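Local coordinates for protein DOA1 (Saccharomyces cerevisiae, PDB 3ODT) that probably binds ubiquitin through its WD40 beta-propeller domain and helps to regulate the turnover of F-box proteins, at residues K15-D20 and V32-R37; Q139-S144 and S162-I167. All coordinates share one frame; numbering follows the deposited sequence.

Contact 1 of 2, residues K15-D20 and V32-R37; sequences KGHDQD and VASVSR
His17 and Ser34 meet in a WD40 propeller blade, where the loop carrying the GH dipeptide of the repeat lies over strand 31-36. Among the side-chain hydrogen bonds, His17 NE2 and Ser34 OG are 2.7 Å apart, the hydroxyl lying in the ring plane at the edge; Ser34 OG is also bonded to the indole NH of Trp44. The other ring nitrogen, ND1, bonds to Asp38, so both nitrogens of the buried imidazole are engaged and its rotation is fixed: the Asp-His-Ser-Trp tetrad of WD40 repeats. Ser36 supplies the packing over one face of the ring, its CB 3.1 Å from His17 ND1. With OG anti to the backbone N (chi1 166°), the Ser36 hydroxyl turns to the loop backbone, 3.0 Å from Gln19 O and 2.9 Å from Asp20 O. The backbone adds a further bond, from Arg37 N to Asp20 O (3.1 Å). Asp20 belongs to a calcium site completed by Ser285 and Asn287, and its OD2 accepts from Trp270. Beside these polar bonds the contact is apolar, Gln19 CB resting 3.9 Å from Arg37 CB.

Contact 2 of 2, residues Q139-S144 and S162-I167; sequences QAHNAS and SADKTI
A histidine-carboxylate hydrogen bond, its imidazole buried, is flanked by backbone bonds and joins the loop 139-144 to the turn 162-167, which links strands 157-162 and 167-171 of one blade. His141 ND1 donates to Asp164 OD2 (2.9 Å), which lies in the ring plane; the carboxylate is met on its syn side, its plane turned 52° from that of the imidazole. Asn142 N reaches the same oxygen on its anti side (3.0 Å), so two N-H groups from adjacent residues grip OD2, both tilted out of the carboxylate plane and coming from the same face. The second oxygen, OD1, is held within its own segment by Thr166 OG1 (2.7 Å) and by Thr166 N in an Asx turn. Asp164 CG sits between the backbone N and the carbonyl carbon (chi1 71°), a rotamer that turns the carboxylate back between the histidine and the threonine. This is the GH-to-Asp pairing of WD40 repeats, here with alanine where the glycine often stands, and Thr160 OG1, on strand 157-162, hydrogen-bonds His141 NE2. An alanine in place of Asp164 would probably leave His141 ND1 and Asn142 N without their shared acceptor and the imidazole freer to turn. Ser162 CB covers one face of the ring in a CH-pi contact, 3.4 Å from the centroid of the His141 ring. Its hydroxyl donates to Ser144 O from above the carbonyl plane and accepts from Asp164 N, an ST turn. Ser144 O takes a second bond from Ala163 N, 2.9 Å away, while Ala143 CB touches Ala163 CB at 3.8 Å.

Contacts 1 and 2 occupy different blades of the propeller, in separate WD repeats, with contact 1 closing before contact 2 opens along the chain. Their centres lie about 28 Å apart and their nearest atoms about 14 Å apart. Each joins the loop leading into the first strand of a four-stranded antiparallel sheet, 21-26 or 145-150, to the end of that sheet's second strand, 31-36 or 157-162. Loop 139-144 follows strand 133-139 of the preceding blade, and loop 15-20 follows strand 9-14, which completes the closing blade with 269-293, so each contact lies where the chain passes from one blade to the next. The same construction thus appears in two blades of the probable ubiquitin-binding domain.

Contact 1 of 2, residues K15-D20 and V32-R37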
loop_
_atom_site.group_PDB
_atom_site.type_symbol
_atom_site.label_atom_id
_atom_site.label_comp_id
_atom_site.label_asym_id
_atom_site.label_seq_id
_atom_site.Cartn_x
_atom_site.Cartn_y
_atom_site.Cartn_z
ATOM N N LYS A 15 12.572 14.913 2.594
ATOM C CA LYS A 15 12.895 15.432 1.283
ATOM C C LYS A 15 14.086 14.667 0.694
ATOM O O LYS A 15 15.058 14.435 1.375
ATOM C CB LYS A 15 13.228 16.926 1.419
ATOM C CG LYS A 15 13.541 17.633 0.121
ATOM C CD LYS A 15 13.789 19.116 0.308
ATOM C CE LYS A 15 13.984 19.805 -1.088
ATOM N NZ LYS A 15 14.257 21.278 -1.085
ATOM N N GLY A 16 13.983 14.275 -0.568
ATOM C CA GLY A 16 15.089 13.638 -1.249
ATOM C C GLY A 16 14.697 13.079 -2.608
ATOM O O GLY A 16 15.483 13.133 -3.554
ATOM N N HIS A 17 13.495 12.523 -2.719
ATOM C CA HIS A 17 13.075 12.000 -4.002
ATOM C C HIS A 17 12.940 13.123 -5.030
ATOM O O HIS A 17 12.519 14.237 -4.713
ATOM C CB HIS A 17 11.739 11.256 -3.871
ATOM C CG HIS A 17 11.857 9.890 -3.271
ATOM N ND1 HIS A 17 12.536 8.872 -3.891
ATOM C CD2 HIS A 17 11.396 9.386 -2.096
ATOM C CE1 HIS A 17 12.455 7.780 -3.151
ATOM N NE2 HIS A 17 11.782 8.074 -2.051
ATOM N N ASP A 18 13.236 12.802 -6.284
ATOM C CA ASP A 18 13.161 13.785 -7.356
ATOM C C ASP A 18 11.913 13.640 -8.258
ATOM O O ASP A 18 11.749 14.402 -9.208
ATOM C CB ASP A 18 14.408 13.679 -8.221
ATOM C CG ASP A 18 15.654 14.002 -7.451
ATOM O OD1 ASP A 18 15.608 14.964 -6.638
ATOM O OD2 ASP A 18 16.672 13.317 -7.691
ATOM N N GLN A 19 11.098 12.616 -8.000
ATOM C CA GLN A 19 9.819 12.455 -8.685
ATOM C C GLN A 19 8.809 11.860 -7.704
ATOM O O GLN A 19 9.140 11.618 -6.546
ATOM C CB GLN A 19 9.972 11.558 -9.923
ATOM C CG GLN A 19 10.898 12.105 -10.994
ATOM C CD GLN A 19 10.354 13.323 -11.705
ATOM O OE1 GLN A 19 9.146 13.573 -11.704
ATOM N NE2 GLN A 19 11.254 14.102 -12.329
ATOM N N ASP A 20 7.585 11.621 -8.164
ATOM C CA ASP A 20 6.529 11.271 -7.237
ATOM C C ASP A 20 6.940 10.112 -6.350
ATOM O O ASP A 20 7.540 9.139 -6.828
ATOM C CB ASP A 20 5.241 10.856 -7.969
ATOM C CG ASP A 20 4.568 11.999 -8.686
ATOM O OD1 ASP A 20 5.214 13.004 -8.981
ATOM O OD2 ASP A 20 3.363 11.886 -8.937
ATOM N N VAL A 32 11.487 4.201 8.043
ATOM C CA VAL A 32 10.479 4.082 7.013
ATOM C C VAL A 32 11.177 4.015 5.656
ATOM O O VAL A 32 12.315 4.490 5.486
ATOM C CB VAL A 32 9.441 5.211 7.051
ATOM C CG1 VAL A 32 8.797 5.330 8.451
ATOM C CG2 VAL A 32 10.016 6.532 6.620
ATOM N N ALA A 33 10.474 3.465 4.674
ATOM C CA ALA A 33 11.020 3.344 3.331
ATOM C C ALA A 33 10.036 3.842 2.287
ATOM O O ALA A 33 8.817 3.827 2.479
ATOM C CB ALA A 33 11.437 1.922 3.045
ATOM N N SER A 34 10.579 4.307 1.179
ATOM C CA SER A 34 9.755 4.871 0.116
ATOM C C SER A 34 10.362 4.534 -1.228
ATOM O O SER A 34 11.558 4.329 -1.340
ATOM C CB SER A 34 9.663 6.393 0.270
ATOM O OG SER A 34 10.969 6.963 0.290
ATOM N N VAL A 35 9.501 4.476 -2.247
ATOM C CA VAL A 35 9.957 4.278 -3.615
ATOM C C VAL A 35 9.290 5.303 -4.501
ATOM O O VAL A 35 8.242 5.871 -4.153
ATOM C CB VAL A 35 9.692 2.844 -4.115
ATOM C CG1 VAL A 35 10.369 1.775 -3.227
ATOM C CG2 VAL A 35 8.205 2.583 -4.232
ATOM N N SER A 36 9.887 5.552 -5.653
ATOM C CA SER A 36 9.535 6.715 -6.426
ATOM C C SER A 36 9.696 6.460 -7.911
ATOM O O SER A 36 10.456 5.577 -8.323
ATOM C CB SER A 36 10.452 7.873 -5.980
ATOM O OG SER A 36 10.428 8.971 -6.855
ATOM N N ARG A 37 9.032 7.266 -8.725
ATOM C CA ARG A 37 9.305 7.292 -10.154
ATOM C C ARG A 37 10.732 7.741 -10.488
ATOM O O ARG A 37 11.167 7.588 -11.632
ATOM C CB ARG A 37 8.284 8.161 -10.840
ATOM C CG ARG A 37 6.905 7.527 -10.885
ATOM C CD ARG A 37 5.886 8.580 -11.275
ATOM N NE ARG A 37 6.118 9.162 -12.593
ATOM C CZ ARG A 37 5.577 8.710 -13.720
ATOM N NH1 ARG A 37 4.778 7.644 -13.705
ATOM N NH2 ARG A 37 5.826 9.322 -14.867
#

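Contact 2 of 2, residues Q139-S144 and S162-I167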
loop_
_atom_site.group_PDB
_atom_site.type_symbol
_atom_site.label_atom_id
_atom_site.label_comp_id
_atom_site.label_asym_id
_atom_site.label_seq_id
_atom_site.Cartn_x
_atom_site.Cartn_y
_atom_site.Cartn_z
ATOM N N GLN A 139 -4.528 -15.664 -12.046
ATOM C CA GLN A 139 -4.871 -15.236 -13.386
ATOM C C GLN A 139 -6.379 -15.456 -13.597
ATOM O O GLN A 139 -6.856 -16.596 -13.609
ATOM C CB GLN A 139 -4.029 -16.047 -14.399
ATOM C CG GLN A 139 -4.032 -15.504 -15.844
ATOM C CD GLN A 139 -2.890 -16.087 -16.703
ATOM O OE1 GLN A 139 -1.705 -15.855 -16.427
ATOM N NE2 GLN A 139 -3.247 -16.831 -17.751
ATOM N N ALA A 140 -7.105 -14.350 -13.743
ATOM C CA ALA A 140 -8.551 -14.383 -13.914
ATOM C C ALA A 140 -9.109 -13.006 -14.279
ATOM O O ALA A 140 -10.002 -12.897 -15.119
ATOM C CB ALA A 140 -9.222 -14.912 -12.656
ATOM N N HIS A 141 -8.584 -11.957 -13.648
ATOM C CA HIS A 141 -9.062 -10.605 -13.911
ATOM C C HIS A 141 -8.855 -10.217 -15.373
ATOM O O HIS A 141 -7.902 -10.666 -16.016
ATOM C CB HIS A 141 -8.347 -9.570 -13.040
ATOM C CG HIS A 141 -8.825 -9.537 -11.627
ATOM N ND1 HIS A 141 -10.073 -9.063 -11.278
ATOM C CD2 HIS A 141 -8.209 -9.877 -10.468
ATOM C CE1 HIS A 141 -10.211 -9.145 -9.965
ATOM N NE2 HIS A 141 -9.094 -9.628 -9.456
ATOM N N ASN A 142 -9.726 -9.334 -15.863
ATOM C CA ASN A 142 -9.719 -8.912 -17.258
ATOM C C ASN A 142 -9.004 -7.588 -17.517
ATOM O O ASN A 142 -9.013 -7.084 -18.630
ATOM C CB ASN A 142 -11.167 -8.786 -17.764
ATOM C CG ASN A 142 -11.292 -9.089 -19.225
ATOM O OD1 ASN A 142 -10.395 -9.686 -19.823
ATOM N ND2 ASN A 142 -12.417 -8.695 -19.818
ATOM N N ALA A 143 -8.414 -7.027 -16.476
ATOM C CA ALA A 143 -7.709 -5.771 -16.533
ATOM C C ALA A 143 -6.752 -5.705 -15.351
ATOM O O ALA A 143 -6.710 -6.627 -14.520
ATOM C CB ALA A 143 -8.681 -4.591 -16.515
ATOM N N SER A 144 -5.976 -4.633 -15.308
ATOM C CA SER A 144 -4.914 -4.486 -14.321
ATOM C C SER A 144 -5.388 -4.812 -12.921
ATOM O O SER A 144 -6.497 -4.455 -12.536
ATOM C CB SER A 144 -4.385 -3.062 -14.352
ATOM O OG SER A 144 -3.783 -2.813 -15.596
ATOM N N SER A 162 -9.213 -4.983 -8.963
ATOM C CA SER A 162 -8.910 -4.763 -10.375
ATOM C C SER A 162 -9.628 -3.610 -11.052
ATOM O O SER A 162 -10.728 -3.191 -10.670
ATOM C CB SER A 162 -9.154 -6.087 -11.123
ATOM O OG SER A 162 -9.020 -6.000 -12.523
ATOM N N ALA A 163 -8.998 -3.114 -12.121
ATOM C CA ALA A 163 -9.610 -2.166 -13.032
ATOM C C ALA A 163 -10.820 -2.753 -13.741
ATOM O O ALA A 163 -11.583 -2.006 -14.380
ATOM C CB ALA A 163 -8.567 -1.676 -14.074
ATOM N N ASP A 164 -11.019 -4.072 -13.628
ATOM C CA ASP A 164 -12.210 -4.676 -14.232
ATOM C C ASP A 164 -13.453 -4.492 -13.350
ATOM O O ASP A 164 -14.521 -4.987 -13.656
ATOM C CB ASP A 164 -11.973 -6.145 -14.635
ATOM C CG ASP A 164 -11.859 -7.102 -13.451
ATOM O OD1 ASP A 164 -12.110 -6.715 -12.297
ATOM O OD2 ASP A 164 -11.489 -8.274 -13.683
ATOM N N LYS A 165 -13.294 -3.704 -12.292
ATOM C CA LYS A 165 -14.383 -3.290 -11.392
ATOM C C LYS A 165 -14.811 -4.384 -10.411
ATOM O O LYS A 165 -15.870 -4.311 -9.831
ATOM C CB LYS A 165 -15.581 -2.720 -12.159
ATOM C CG LYS A 165 -15.179 -1.653 -13.145
ATOM C CD LYS A 165 -16.383 -0.981 -13.784
ATOM C CE LYS A 165 -17.094 -1.938 -14.731
ATOM N NZ LYS A 165 -18.304 -1.328 -15.412
ATOM N N THR A 166 -13.962 -5.396 -10.239
ATOM C CA THR A 166 -14.270 -6.483 -9.317
ATOM C C THR A 166 -13.150 -6.688 -8.308
ATOM O O THR A 166 -11.990 -6.285 -8.530
ATOM C CB THR A 166 -14.512 -7.837 -10.019
ATOM O OG1 THR A 166 -13.253 -8.374 -10.464
ATOM C CG2 THR A 166 -15.526 -7.727 -11.187
ATOM N N ILE A 167 -13.532 -7.327 -7.207
ATOM C CA ILE A 167 -12.637 -7.853 -6.174
ATOM C C ILE A 167 -12.801 -9.368 -6.253
ATOM O O ILE A 167 -13.929 -9.835 -6.371
ATOM C CB ILE A 167 -13.026 -7.325 -4.780
ATOM C CG1 ILE A 167 -12.809 -5.804 -4.763
ATOM C CG2 ILE A 167 -12.190 -7.966 -3.700
ATOM C CD1 ILE A 167 -13.881 -5.057 -4.100
#